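Local coordinates for ML032222a iGluR (Mnemiopsis leidyi, PDB 4YKI), which binds glycine in the ligand-binding domain of a ctenophore ionotropic glutamate receptor, and so probably gates a glycine-activated ion channel, at residues L12-E17 against I88-S93; P19-A24 against G36-M41; D103-F108 against E213-L218; R61-L66 against N74-D79. All coordinates share one frame; numbering follows the deposited sequence.

Contact 1. Residues L12-E17 against I88-S93; sequences LGSVEE and IAIDLS. With GLY (glycine), chain E.
Glu17 and Asp91 bring their carboxylates together beside the bound glycine, OE2 of Glu17 lying 2.5 Å from OD2 of Asp91. The two side chains cross at about a right angle with their planes 56° apart. The ligand nitrogen gives a hydrogen bond to Asp91 O (2.9 Å) and a weak one to Asp91 OD2. At the other end of the ligand, OXT receives a nearly straight bond from Ser93 N (2.9 Å, 174°). The other oxygen of Glu17, OE1, is paired with Arg144. Behind this first shell, Ile90 reaches back with its CD1 to 3.3 Å from Val15 O. With its OG turned anti to the backbone N (chi1 -157°), Ser14 donates to Ala89 O at 2.8 Å, gripping the chain just before the corner at Ile90. That corner, with Asp91 centring an inverse gamma turn, lets the end of a parallel strand line the glycine pocket. Further out, Gly13 and Ile88 form a parallel bridge in which Ala89 N donates to Gly13 O (2.8 Å). Strand 9-13 thus runs between strands 52-56 and 87-89; helix 37-49 packs on Leu12 and Ala89, helix 75-81 covers Ile88, and beyond the corner strand 91-93 joins strand 202-218.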
loop_
_atom_site.group_PDB
_atom_site.type_symbol
_atom_site.label_atom_id
_atom_site.label_comp_id
_atom_site.label_asym_id
_atom_site.label_seq_id
_atom_site.Cartn_x
_atom_site.Cartn_y
_atom_site.Cartn_z
ATOM N N LEU B 12 1.685 10.368 20.946
ATOM C CA LEU B 12 2.010 9.451 19.850
ATOM C C LEU B 12 2.737 8.231 20.371
ATOM O O LEU B 12 3.790 8.352 21.001
ATOM C CB LEU B 12 2.880 10.157 18.802
ATOM C CG LEU B 12 2.253 11.419 18.196
ATOM C CD1 LEU B 12 3.250 12.047 17.223
ATOM C CD2 LEU B 12 0.932 11.106 17.510
ATOM N N GLY B 13 2.178 7.047 20.149
ATOM C CA GLY B 13 2.849 5.822 20.538
ATOM C C GLY B 13 4.005 5.527 19.609
ATOM O O GLY B 13 3.847 5.598 18.380
ATOM N N SER B 14 5.140 5.149 20.170
ATOM C CA SER B 14 6.281 4.760 19.369
ATOM C C SER B 14 7.288 4.008 20.226
ATOM O O SER B 14 7.190 3.995 21.467
ATOM C CB SER B 14 6.957 5.980 18.704
ATOM O OG SER B 14 7.692 5.585 17.553
ATOM N N VAL B 15 8.231 3.374 19.540
ATOM C CA VAL B 15 9.400 2.747 20.140
ATOM C C VAL B 15 10.548 2.872 19.145
ATOM O O VAL B 15 10.323 3.123 17.969
ATOM C CB VAL B 15 9.198 1.240 20.456
ATOM C CG1 VAL B 15 8.152 1.026 21.502
ATOM C CG2 VAL B 15 8.891 0.413 19.210
ATOM N N GLU B 16 11.776 2.653 19.588
ATOM C CA GLU B 16 12.878 2.568 18.640
ATOM C C GLU B 16 12.695 1.372 17.714
ATOM O O GLU B 16 12.388 0.282 18.161
ATOM C CB GLU B 16 14.225 2.466 19.336
ATOM C CG GLU B 16 15.404 2.282 18.406
ATOM C CD GLU B 16 16.693 2.624 19.114
ATOM O OE1 GLU B 16 17.145 1.818 19.953
ATOM O OE2 GLU B 16 17.203 3.730 18.920
ATOM N N GLU B 17 12.889 1.607 16.418
ATOM C CA GLU B 17 12.928 0.574 15.384
ATOM C C GLU B 17 13.640 1.189 14.180
ATOM O O GLU B 17 13.020 1.873 13.363
ATOM C CB GLU B 17 11.528 0.107 14.984
ATOM C CG GLU B 17 11.551 -0.920 13.850
ATOM C CD GLU B 17 10.777 -2.186 14.130
ATOM O OE1 GLU B 17 10.984 -2.787 15.199
ATOM O OE2 GLU B 17 9.975 -2.609 13.262
ATOM N N ILE B 88 -0.505 5.753 16.728
ATOM C CA ILE B 88 0.735 4.987 16.815
ATOM C C ILE B 88 1.570 5.388 15.605
ATOM O O ILE B 88 1.180 5.105 14.451
ATOM C CB ILE B 88 0.475 3.485 16.851
ATOM C CG1 ILE B 88 -0.391 3.108 18.073
ATOM C CG2 ILE B 88 1.802 2.735 16.865
ATOM C CD1 ILE B 88 -0.873 1.658 18.052
ATOM N N ALA B 89 2.681 6.094 15.861
ATOM C CA ALA B 89 3.568 6.618 14.821
ATOM C C ALA B 89 4.845 5.787 14.781
ATOM O O ALA B 89 5.802 6.045 15.526
ATOM C CB ALA B 89 3.859 8.072 15.072
ATOM N N ILE B 90 4.849 4.755 13.929
ATOM C CA ILE B 90 5.952 3.812 13.804
ATOM C C ILE B 90 5.703 3.060 12.499
ATOM O O ILE B 90 4.712 3.324 11.806
ATOM C CB ILE B 90 5.983 2.877 15.060
ATOM C CG1 ILE B 90 7.323 2.139 15.256
ATOM C CG2 ILE B 90 4.792 1.909 15.030
ATOM C CD1 ILE B 90 8.579 2.998 15.149
ATOM N N ASP B 91 6.596 2.141 12.141
ATOM C CA ASP B 91 6.284 1.156 11.102
ATOM C C ASP B 91 5.328 0.127 11.676
ATOM O O ASP B 91 5.732 -0.950 12.096
ATOM C CB ASP B 91 7.560 0.511 10.572
ATOM C CG ASP B 91 8.401 -0.179 11.643
ATOM O OD1 ASP B 91 8.654 0.418 12.718
ATOM O OD2 ASP B 91 8.844 -1.341 11.364
ATOM N N LEU B 92 4.042 0.464 11.681
ATOM C CA LEU B 92 3.035 -0.417 12.274
ATOM C C LEU B 92 2.448 -1.295 11.174
ATOM O O LEU B 92 1.744 -0.816 10.278
ATOM C CB LEU B 92 1.918 0.337 12.998
ATOM C CG LEU B 92 1.012 -0.541 13.867
ATOM C CD1 LEU B 92 1.756 -1.128 15.068
ATOM C CD2 LEU B 92 -0.190 0.243 14.317
ATOM N N SER B 93 2.710 -2.595 11.252
ATOM C CA SER B 93 2.258 -3.521 10.219
ATOM C C SER B 93 0.759 -3.731 10.283
ATOM O O SER B 93 0.162 -3.814 11.360
ATOM C CB SER B 93 2.953 -4.850 10.391
ATOM O OG SER B 93 4.349 -4.629 10.367
HETATM N N GLY E . 6.683 -3.629 12.558
HETATM C CA GLY E . 6.381 -4.556 13.673
HETATM C C GLY E . 4.921 -4.597 14.055
HETATM O O GLY E . 4.576 -5.433 14.918
HETATM O OXT GLY E . 4.122 -3.795 13.525
#

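Contact 2. Residues P19-A24 against G36-M41; sequences PFMFFA and GMVNDM
Phe20 and Met21 pack against the first turn of helix 37-49, where backbone and side chains close together; both residues face Glu17 in a classic beta bulge. Pro19 O accepts a straight bond from Met37 N (3.2 Å, 174°), and Phe20 O takes Val38 N on a lone pair, in the carbonyl plane, at 2.9 Å; two N-H groups of the first turn are thereby satisfied by the loop. Gly36, the N-cap residue, lies close against the loop, where a CB would run into Phe20 O. Val38 points toward the loop, its CG2 3.9 Å from Phe20 CB. Met37 lies alongside Phe20, pointing the same way, and its extended chain brings SD within 4.0 Å of Phe20 CE1, an oblique Met-aromatic contact. Met21 crosses Val38 and Asn39 at about a right angle: bends at chi2 and chi3 fold its chain back over the helix, setting SD 3.8 Å from Asn39 CB and CE 4.0 Å from Val38 CG1. An alanine at Met21 would remove this sulfur and methyl and is likely to leave a gap over Val38 and Asn39. The contact thins toward the partly exposed Phe22, whose ring edge, at CD1, meets Gly36 CA (3.9 Å); Asn39, also partly exposed, turns its amide oxygen to Tyr55. Around this contact, strand 22-23 pairs with strand 34-35, helix 240-248 packs on Pro19 and Met37, and helix 189-195 reaches Pro19 and Phe20.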
loop_
_atom_site.group_PDB
_atom_site.type_symbol
_atom_site.label_atom_id
_atom_site.label_comp_id
_atom_site.label_asym_id
_atom_site.label_seq_id
_atom_site.Cartn_x
_atom_site.Cartn_y
_atom_site.Cartn_z
ATOM N N PRO B 19 15.245 1.911 10.666
ATOM C CA PRO B 19 15.580 3.331 10.563
ATOM C C PRO B 19 14.333 4.222 10.683
ATOM O O PRO B 19 14.401 5.412 10.377
ATOM C CB PRO B 19 16.135 3.430 9.149
ATOM C CG PRO B 19 15.272 2.502 8.384
ATOM C CD PRO B 19 14.991 1.335 9.330
ATOM N N PHE B 20 13.214 3.649 11.103
ATOM C CA PHE B 20 11.973 4.375 11.280
ATOM C C PHE B 20 12.021 5.313 12.486
ATOM O O PHE B 20 11.617 6.472 12.377
ATOM C CB PHE B 20 10.832 3.372 11.379
ATOM C CG PHE B 20 10.681 2.532 10.139
ATOM C CD1 PHE B 20 10.209 3.090 8.970
ATOM C CD2 PHE B 20 11.065 1.204 10.128
ATOM C CE1 PHE B 20 10.097 2.334 7.816
ATOM C CE2 PHE B 20 10.955 0.442 8.975
ATOM C CZ PHE B 20 10.476 1.004 7.820
ATOM N N MET B 21 12.540 4.821 13.605
ATOM C CA MET B 21 12.722 5.622 14.823
ATOM C C MET B 21 14.009 5.203 15.510
ATOM O O MET B 21 14.309 4.011 15.620
ATOM C CB MET B 21 11.572 5.468 15.810
ATOM C CG MET B 21 10.304 6.193 15.420
ATOM S SD MET B 21 10.561 7.973 15.302
ATOM C CE MET B 21 9.095 8.546 16.130
ATOM N N PHE B 22 14.731 6.227 15.965
ATOM C CA PHE B 22 15.906 6.127 16.816
ATOM C C PHE B 22 15.557 6.877 18.106
ATOM O O PHE B 22 15.038 7.991 18.043
ATOM C CB PHE B 22 17.111 6.822 16.166
ATOM C CG PHE B 22 17.574 6.211 14.859
ATOM C CD1 PHE B 22 16.884 6.436 13.676
ATOM C CD2 PHE B 22 18.755 5.493 14.806
ATOM C CE1 PHE B 22 17.327 5.891 12.486
ATOM C CE2 PHE B 22 19.205 4.965 13.614
ATOM C CZ PHE B 22 18.500 5.165 12.460
ATOM N N PHE B 23 15.845 6.274 19.258
ATOM C CA PHE B 23 15.561 6.886 20.562
ATOM C C PHE B 23 16.852 7.014 21.356
ATOM O O PHE B 23 17.482 6.018 21.694
ATOM C CB PHE B 23 14.538 6.051 21.357
ATOM C CG PHE B 23 14.242 6.598 22.732
ATOM C CD1 PHE B 23 13.565 7.784 22.881
ATOM C CD2 PHE B 23 14.665 5.929 23.875
ATOM C CE1 PHE B 23 13.305 8.300 24.128
ATOM C CE2 PHE B 23 14.389 6.444 25.134
ATOM C CZ PHE B 23 13.721 7.637 25.257
ATOM N N ALA B 24 17.251 8.246 21.632
ATOM C CA ALA B 24 18.414 8.511 22.460
ATOM C C ALA B 24 18.020 8.384 23.925
ATOM O O ALA B 24 16.982 8.899 24.338
ATOM C CB ALA B 24 18.966 9.890 22.173
ATOM N N GLY B 36 14.535 9.913 12.906
ATOM C CA GLY B 36 14.317 8.848 11.950
ATOM C C GLY B 36 13.255 9.187 10.923
ATOM O O GLY B 36 12.708 10.291 10.922
ATOM N N MET B 37 12.989 8.244 10.024
ATOM C CA MET B 37 12.006 8.444 8.968
ATOM C C MET B 37 10.637 8.815 9.515
ATOM O O MET B 37 9.999 9.759 9.029
ATOM C CB MET B 37 11.912 7.184 8.115
ATOM C CG MET B 37 10.800 7.238 7.088
ATOM S SD MET B 37 10.838 5.809 6.016
ATOM C CE MET B 37 9.514 6.164 4.867
ATOM N N VAL B 38 10.154 8.068 10.499
ATOM C CA VAL B 38 8.836 8.361 11.045
ATOM C C VAL B 38 8.829 9.712 11.769
ATOM O O VAL B 38 7.884 10.484 11.659
ATOM C CB VAL B 38 8.322 7.209 11.949
ATOM C CG1 VAL B 38 7.107 7.615 12.755
ATOM C CG2 VAL B 38 7.977 6.005 11.062
ATOM N N ASN B 39 9.886 10.013 12.523
ATOM C CA ASN B 39 9.970 11.308 13.160
ATOM C C ASN B 39 9.873 12.446 12.145
ATOM O O ASN B 39 9.195 13.435 12.377
ATOM C CB ASN B 39 11.245 11.448 13.983
ATOM C CG ASN B 39 11.275 12.751 14.744
ATOM O OD1 ASN B 39 10.449 12.991 15.615
ATOM N ND2 ASN B 39 12.226 13.604 14.417
ATOM N N ASP B 40 10.574 12.313 11.025
ATOM C CA ASP B 40 10.519 13.341 9.982
ATOM C C ASP B 40 9.095 13.491 9.435
ATOM O O ASP B 40 8.663 14.592 9.157
ATOM C CB ASP B 40 11.489 13.023 8.829
ATOM C CG ASP B 40 12.942 13.283 9.163
ATOM O OD1 ASP B 40 13.238 13.903 10.201
ATOM O OD2 ASP B 40 13.779 12.895 8.325
ATOM N N MET B 41 8.367 12.384 9.288
ATOM C CA MET B 41 6.964 12.433 8.887
ATOM C C MET B 41 6.114 13.183 9.916
ATOM O O MET B 41 5.301 14.025 9.551
ATOM C CB MET B 41 6.429 11.014 8.702
ATOM C CG MET B 41 7.071 10.272 7.545
ATOM S SD MET B 41 6.770 8.511 7.509
ATOM C CE MET B 41 4.995 8.431 7.205
#

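Contact 3. Residues D103-F108 against E213-L218. With MG (magnesium ion), chain D.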
loop_
_atom_site.group_PDB
_atom_site.type_symbol
_atom_site.label_atom_id
_atom_site.label_comp_id
_atom_site.label_asym_id
_atom_site.label_seq_id
_atom_site.Cartn_x
_atom_site.Cartn_y
_atom_site.Cartn_z
ATOM N N ASP B 103 -8.050 1.155 13.913
ATOM C CA ASP B 103 -7.962 1.504 12.503
ATOM C C ASP B 103 -6.512 1.753 12.124
ATOM O O ASP B 103 -5.624 1.915 12.980
ATOM C CB ASP B 103 -8.779 2.760 12.201
ATOM C CG ASP B 103 -10.287 2.500 12.127
ATOM O OD1 ASP B 103 -10.731 1.333 12.097
ATOM O OD2 ASP B 103 -11.017 3.502 12.063
ATOM N N TYR B 104 -6.281 1.779 10.818
ATOM C CA TYR B 104 -5.007 2.184 10.252
ATOM C C TYR B 104 -5.200 3.436 9.413
ATOM O O TYR B 104 -6.251 3.633 8.801
ATOM C CB TYR B 104 -4.435 1.091 9.372
ATOM C CG TYR B 104 -3.930 -0.109 10.114
ATOM C CD1 TYR B 104 -2.656 -0.112 10.665
ATOM C CD2 TYR B 104 -4.706 -1.258 10.249
ATOM C CE1 TYR B 104 -2.167 -1.222 11.308
ATOM C CE2 TYR B 104 -4.223 -2.385 10.881
ATOM C CZ TYR B 104 -2.957 -2.346 11.429
ATOM O OH TYR B 104 -2.476 -3.483 12.006
ATOM N N SER B 105 -4.147 4.238 9.339
ATOM C CA SER B 105 -4.059 5.318 8.370
ATOM C C SER B 105 -3.853 4.788 6.960
ATOM O O SER B 105 -3.580 3.606 6.762
ATOM C CB SER B 105 -2.882 6.236 8.706
ATOM O OG SER B 105 -1.640 5.620 8.410
ATOM N N PHE B 106 -3.943 5.685 5.991
ATOM C CA PHE B 106 -3.423 5.414 4.670
ATOM C C PHE B 106 -1.988 4.879 4.797
ATOM O O PHE B 106 -1.202 5.417 5.579
ATOM C CB PHE B 106 -3.439 6.694 3.837
ATOM C CG PHE B 106 -3.169 6.450 2.384
ATOM C CD1 PHE B 106 -4.180 6.007 1.546
ATOM C CD2 PHE B 106 -1.895 6.601 1.864
ATOM C CE1 PHE B 106 -3.933 5.733 0.220
ATOM C CE2 PHE B 106 -1.645 6.325 0.531
ATOM C CZ PHE B 106 -2.662 5.894 -0.282
ATOM N N PRO B 107 -1.644 3.830 4.050
ATOM C CA PRO B 107 -0.343 3.205 4.304
ATOM C C PRO B 107 0.780 3.852 3.519
ATOM O O PRO B 107 0.516 4.503 2.500
ATOM C CB PRO B 107 -0.572 1.763 3.843
ATOM C CG PRO B 107 -1.564 1.857 2.758
ATOM C CD PRO B 107 -2.477 3.008 3.146
ATOM N N PHE B 108 2.016 3.636 3.956
ATOM C CA PHE B 108 3.163 4.257 3.312
ATOM C C PHE B 108 4.278 3.320 2.834
ATOM O O PHE B 108 5.224 3.796 2.234
ATOM C CB PHE B 108 3.737 5.384 4.197
ATOM C CG PHE B 108 4.306 4.927 5.528
ATOM C CD1 PHE B 108 5.655 4.593 5.649
ATOM C CD2 PHE B 108 3.514 4.875 6.669
ATOM C CE1 PHE B 108 6.193 4.188 6.880
ATOM C CE2 PHE B 108 4.046 4.477 7.898
ATOM C CZ PHE B 108 5.381 4.119 7.997
ATOM N N GLU B 213 1.282 -3.848 4.784
ATOM C CA GLU B 213 1.712 -2.458 4.733
ATOM C C GLU B 213 2.250 -2.038 6.079
ATOM O O GLU B 213 1.870 -2.583 7.121
ATOM C CB GLU B 213 0.506 -1.557 4.500
ATOM C CG GLU B 213 -0.144 -1.694 3.173
ATOM C CD GLU B 213 0.611 -1.002 2.060
ATOM O OE1 GLU B 213 1.628 -0.304 2.319
ATOM O OE2 GLU B 213 0.148 -1.116 0.896
ATOM N N TYR B 214 3.086 -1.006 6.062
ATOM C CA TYR B 214 3.292 -0.152 7.206
ATOM C C TYR B 214 2.364 1.061 7.115
ATOM O O TYR B 214 2.207 1.674 6.055
ATOM C CB TYR B 214 4.746 0.340 7.287
ATOM C CG TYR B 214 5.767 -0.726 7.572
ATOM C CD1 TYR B 214 5.482 -1.785 8.425
ATOM C CD2 TYR B 214 7.023 -0.662 7.008
ATOM C CE1 TYR B 214 6.455 -2.761 8.706
ATOM C CE2 TYR B 214 7.987 -1.599 7.296
ATOM C CZ TYR B 214 7.707 -2.650 8.129
ATOM O OH TYR B 214 8.702 -3.561 8.362
ATOM N N ALA B 215 1.730 1.381 8.235
ATOM C CA ALA B 215 0.845 2.505 8.343
ATOM C C ALA B 215 0.948 3.021 9.773
ATOM O O ALA B 215 1.713 2.480 10.582
ATOM C CB ALA B 215 -0.578 2.089 8.011
ATOM N N PHE B 216 0.226 4.091 10.083
ATOM C CA PHE B 216 0.082 4.524 11.469
ATOM C C PHE B 216 -1.213 3.899 12.024
ATOM O O PHE B 216 -2.155 3.579 11.278
ATOM C CB PHE B 216 0.041 6.059 11.561
ATOM C CG PHE B 216 1.355 6.761 11.270
ATOM C CD1 PHE B 216 2.554 6.092 11.134
ATOM C CD2 PHE B 216 1.362 8.133 11.164
ATOM C CE1 PHE B 216 3.734 6.787 10.881
ATOM C CE2 PHE B 216 2.545 8.826 10.913
ATOM C CZ PHE B 216 3.718 8.129 10.788
ATOM N N GLY B 217 -1.263 3.736 13.343
ATOM C CA GLY B 217 -2.457 3.218 14.004
ATOM C C GLY B 217 -3.308 4.326 14.592
ATOM O O GLY B 217 -2.776 5.289 15.134
ATOM N N LEU B 218 -4.626 4.203 14.454
ATOM C CA LEU B 218 -5.579 5.185 14.936
ATOM C C LEU B 218 -6.696 4.489 15.689
ATOM O O LEU B 218 -7.116 3.410 15.299
ATOM C CB LEU B 218 -6.195 5.960 13.763
ATOM C CG LEU B 218 -5.211 6.938 13.099
ATOM C CD1 LEU B 218 -5.604 7.288 11.665
ATOM C CD2 LEU B 218 -5.086 8.178 13.945
HETATM MG MG MG D . 0.994 -0.602 -0.912
HETATM O O HOH W 1 2.215 0.827 0.045
HETATM O O HOH W 2 -0.405 -1.936 -1.753
#
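Glu213 meets Pro107, its OE1 3.4 Å from Pro107 CB. Bent at chi2 (-77°), its chain carries OE2 to the magnesium ion at 2.1 Å, while OE1 accepts a hydrogen bond from one of the two metal-bound waters. Next, Tyr214 offers its carbonyl to Phe108 N (2.9 Å), and its CB sits over the face of the Phe108 ring in a CH-pi contact, 4.2 Å from the centroid; its hydroxyl bonds to Glu188 of the ligand pocket. The methyl of Ala215 fills the space between Tyr104, Ser105 and Pro107. Both backbone polar atoms of Phe216 are bonded to Ser105: its O takes Ser105 N, and its N donates to Ser105 OG (2.9 Å, 159°), which in turn donates to Phe106 O. Its ring meets Phe108 obliquely, CE1 3.8 Å from Phe108 CE2. Gly217 and Tyr104 form an antiparallel non-hydrogen-bonded pair, and Leu218 and Asp103 the hydrogen-bonded pair next to it. The magnesium ion is shared with the second subunit, whose Asp110 and Glu213 also bind it, as does Asp110 of this chain. With four carboxylates around one cation, the metal and Arg236 of the second subunit, which bonds to Glu213 OE2, probably offset the repulsion between carboxylates of the two subunits.

Contact 4. Residues R61-L66 against N74-D79. With GLY (glycine), chain E.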
loop_
_atom_site.group_PDB
_atom_site.type_symbol
_atom_site.label_atom_id
_atom_site.label_comp_id
_atom_site.label_asym_id
_atom_site.label_seq_id
_atom_site.Cartn_x
_atom_site.Cartn_y
_atom_site.Cartn_z
ATOM N N ARG B 61 7.391 -2.423 26.112
ATOM C CA ARG B 61 8.230 -2.267 24.918
ATOM C C ARG B 61 7.856 -3.225 23.764
ATOM O O ARG B 61 8.677 -3.572 22.930
ATOM C CB ARG B 61 9.719 -2.268 25.287
ATOM C CG ARG B 61 10.177 -1.085 26.218
ATOM C CD ARG B 61 10.041 0.317 25.534
ATOM N NE ARG B 61 10.781 1.381 26.227
ATOM C CZ ARG B 61 10.327 2.073 27.269
ATOM N NH1 ARG B 61 9.121 1.834 27.757
ATOM N NH2 ARG B 61 11.071 3.029 27.815
ATOM N N LYS B 62 6.587 -3.603 23.721
ATOM C CA LYS B 62 6.063 -4.428 22.640
ATOM C C LYS B 62 5.326 -3.592 21.586
ATOM O O LYS B 62 4.799 -2.517 21.875
ATOM C CB LYS B 62 5.090 -5.485 23.180
ATOM C CG LYS B 62 5.596 -6.324 24.339
ATOM C CD LYS B 62 6.919 -6.995 24.039
ATOM C CE LYS B 62 7.361 -7.831 25.223
ATOM N NZ LYS B 62 8.771 -8.277 25.130
ATOM N N PHE B 63 5.245 -4.116 20.372
ATOM C CA PHE B 63 4.415 -3.516 19.342
ATOM C C PHE B 63 2.932 -3.767 19.648
ATOM O O PHE B 63 2.139 -2.830 19.712
ATOM C CB PHE B 63 4.813 -4.015 17.941
ATOM C CG PHE B 63 5.881 -3.185 17.283
ATOM C CD1 PHE B 63 7.183 -3.208 17.749
ATOM C CD2 PHE B 63 5.579 -2.366 16.214
ATOM C CE1 PHE B 63 8.164 -2.428 17.150
ATOM C CE2 PHE B 63 6.551 -1.584 15.621
ATOM C CZ PHE B 63 7.845 -1.611 16.093
ATOM N N GLY B 64 2.578 -5.035 19.864
ATOM C CA GLY B 64 1.264 -5.406 20.366
ATOM C C GLY B 64 0.602 -6.557 19.632
ATOM O O GLY B 64 0.593 -6.610 18.386
ATOM N N ALA B 65 0.026 -7.464 20.409
ATOM C CA ALA B 65 -0.712 -8.591 19.893
ATOM C C ALA B 65 -1.829 -8.918 20.864
ATOM O O ALA B 65 -1.824 -8.462 22.017
ATOM C CB ALA B 65 0.211 -9.810 19.712
ATOM N N LEU B 66 -2.777 -9.720 20.393
ATOM C CA LEU B 66 -3.920 -10.134 21.187
ATOM C C LEU B 66 -3.642 -11.490 21.853
ATOM O O LEU B 66 -3.313 -12.477 21.179
ATOM C CB LEU B 66 -5.153 -10.229 20.291
ATOM C CG LEU B 66 -6.457 -10.692 20.949
ATOM C CD1 LEU B 66 -6.883 -9.805 22.092
ATOM C CD2 LEU B 66 -7.533 -10.697 19.885
ATOM N N ASN B 74 -1.645 -5.919 24.262
ATOM C CA ASN B 74 -0.475 -5.352 24.926
ATOM C C ASN B 74 0.218 -4.363 23.992
ATOM O O ASN B 74 -0.320 -4.008 22.933
ATOM C CB ASN B 74 0.459 -6.462 25.449
ATOM C CG ASN B 74 1.029 -7.329 24.368
ATOM O OD1 ASN B 74 0.954 -7.022 23.178
ATOM N ND2 ASN B 74 1.629 -8.431 24.782
ATOM N N GLY B 75 1.374 -3.867 24.404
ATOM C CA GLY B 75 2.186 -3.018 23.543
ATOM C C GLY B 75 1.567 -1.678 23.212
ATOM O O GLY B 75 0.715 -1.138 23.915
ATOM N N MET B 76 2.002 -1.127 22.087
ATOM C CA MET B 76 1.477 0.158 21.622
ATOM C C MET B 76 -0.010 0.063 21.319
ATOM O O MET B 76 -0.723 1.036 21.499
ATOM C CB MET B 76 2.265 0.653 20.401
ATOM C CG MET B 76 3.681 1.127 20.752
ATOM S SD MET B 76 4.647 1.694 19.321
ATOM C CE MET B 76 5.065 0.100 18.650
ATOM N N ILE B 77 -0.467 -1.091 20.832
ATOM C CA ILE B 77 -1.887 -1.267 20.551
ATOM C C ILE B 77 -2.699 -1.039 21.832
ATOM O O ILE B 77 -3.685 -0.304 21.839
ATOM C CB ILE B 77 -2.198 -2.667 19.980
ATOM C CG1 ILE B 77 -1.415 -2.963 18.688
ATOM C CG2 ILE B 77 -3.700 -2.799 19.735
ATOM C CD1 ILE B 77 -1.747 -2.105 17.502
ATOM N N ARG B 78 -2.279 -1.673 22.928
ATOM C CA ARG B 78 -2.990 -1.537 24.195
ATOM C C ARG B 78 -3.001 -0.096 24.690
ATOM O O ARG B 78 -4.018 0.390 25.178
ATOM C CB ARG B 78 -2.394 -2.476 25.257
ATOM C CG ARG B 78 -3.033 -2.393 26.632
ATOM C CD ARG B 78 -4.514 -2.743 26.651
ATOM N NE ARG B 78 -5.024 -2.763 28.027
ATOM C CZ ARG B 78 -4.925 -3.798 28.860
ATOM N NH1 ARG B 78 -4.375 -4.946 28.489
ATOM N NH2 ARG B 78 -5.397 -3.672 30.085
ATOM N N ASP B 79 -1.869 0.597 24.556
ATOM C CA ASP B 79 -1.822 1.987 24.997
ATOM C C ASP B 79 -2.813 2.841 24.214
ATOM O O ASP B 79 -3.428 3.749 24.759
ATOM C CB ASP B 79 -0.414 2.563 24.832
ATOM C CG ASP B 79 0.540 2.222 25.967
ATOM O OD1 ASP B 79 0.173 1.495 26.911
ATOM O OD2 ASP B 79 1.699 2.694 25.854
HETATM N N GLY E . 6.683 -3.629 12.558
HETATM C CA GLY E . 6.381 -4.556 13.673
HETATM C C GLY E . 4.921 -4.597 14.055
HETATM O O GLY E . 4.576 -5.433 14.918
HETATM O OXT GLY E . 4.122 -3.795 13.525
#
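Phe63 lies between Met76 and the bound glycine, its ring covered on one face by the methionine methyl and on the other by the ligand. At the root of the side chain, Phe63 CB is 3.3 Å from the ligand O. CG has that same oxygen on one side and Met76 CE on the other, and CD2 sits 3.2 Å from the ligand C and 3.5 Å from Met76 CE. CD1 lies near Met76 CE, and CE1 packs on Glu17 OE1 and Val15 CG2. CE2 faces the ligand CA, while CZ at the tip is about equally far from ligand CA and Met76 CE. Met76 runs alongside, and the bend at its chi3 (-77°) turns CE over the ring, 3.6 Å from the centroid and 17° off the normal: a CH-pi contact. An alanine in place of Phe63 would remove the ring and would probably leave a gap between Met76 CE and the ligand. Backbone bonds hold the loop that carries this ring: Met76 N donates to Lys62 O (3.1 Å) and weakly to Phe63 O, which also takes a weak bond from Ile77 N. Asn74 adds OD1 as acceptor for Ala65 N (3.0 Å), while its ND2 goes to Ser143. Gly64 and Gly75 come within 4.1 Å at CA, where a CB on either would clash. Arg144 adds a cation-pi contact to Phe63, and Arg98 takes Gly64 O besides binding the ligand. The ligand's carbon atoms thus rest on an aromatic surface, while Arg98, the backbone and the acids around the pocket bind its polar ends.

In the fold
All four contacts are mainly buried; contact 1 touches through buried residues throughout, while contacts 2, 3 and 4 have partly exposed ones at their margins. Contacts 1 and 4 share the bound glycine: the first meets it with polar atoms, the second with an aromatic face, and Val15 and Glu17 touch Phe63 between them. Contacts 1 and 3 are linked through sheet pairing, strands 91-93 and 202-218 being neighbours. Contact 2 is mostly apolar and joins a loop to a helix start, as contact 4 does beside the ligand; the two do not touch. Phe20 of contact 2 meets Tyr214 of contact 3. Contact 3 alone reaches the second subunit, through the magnesium ion and direct contacts.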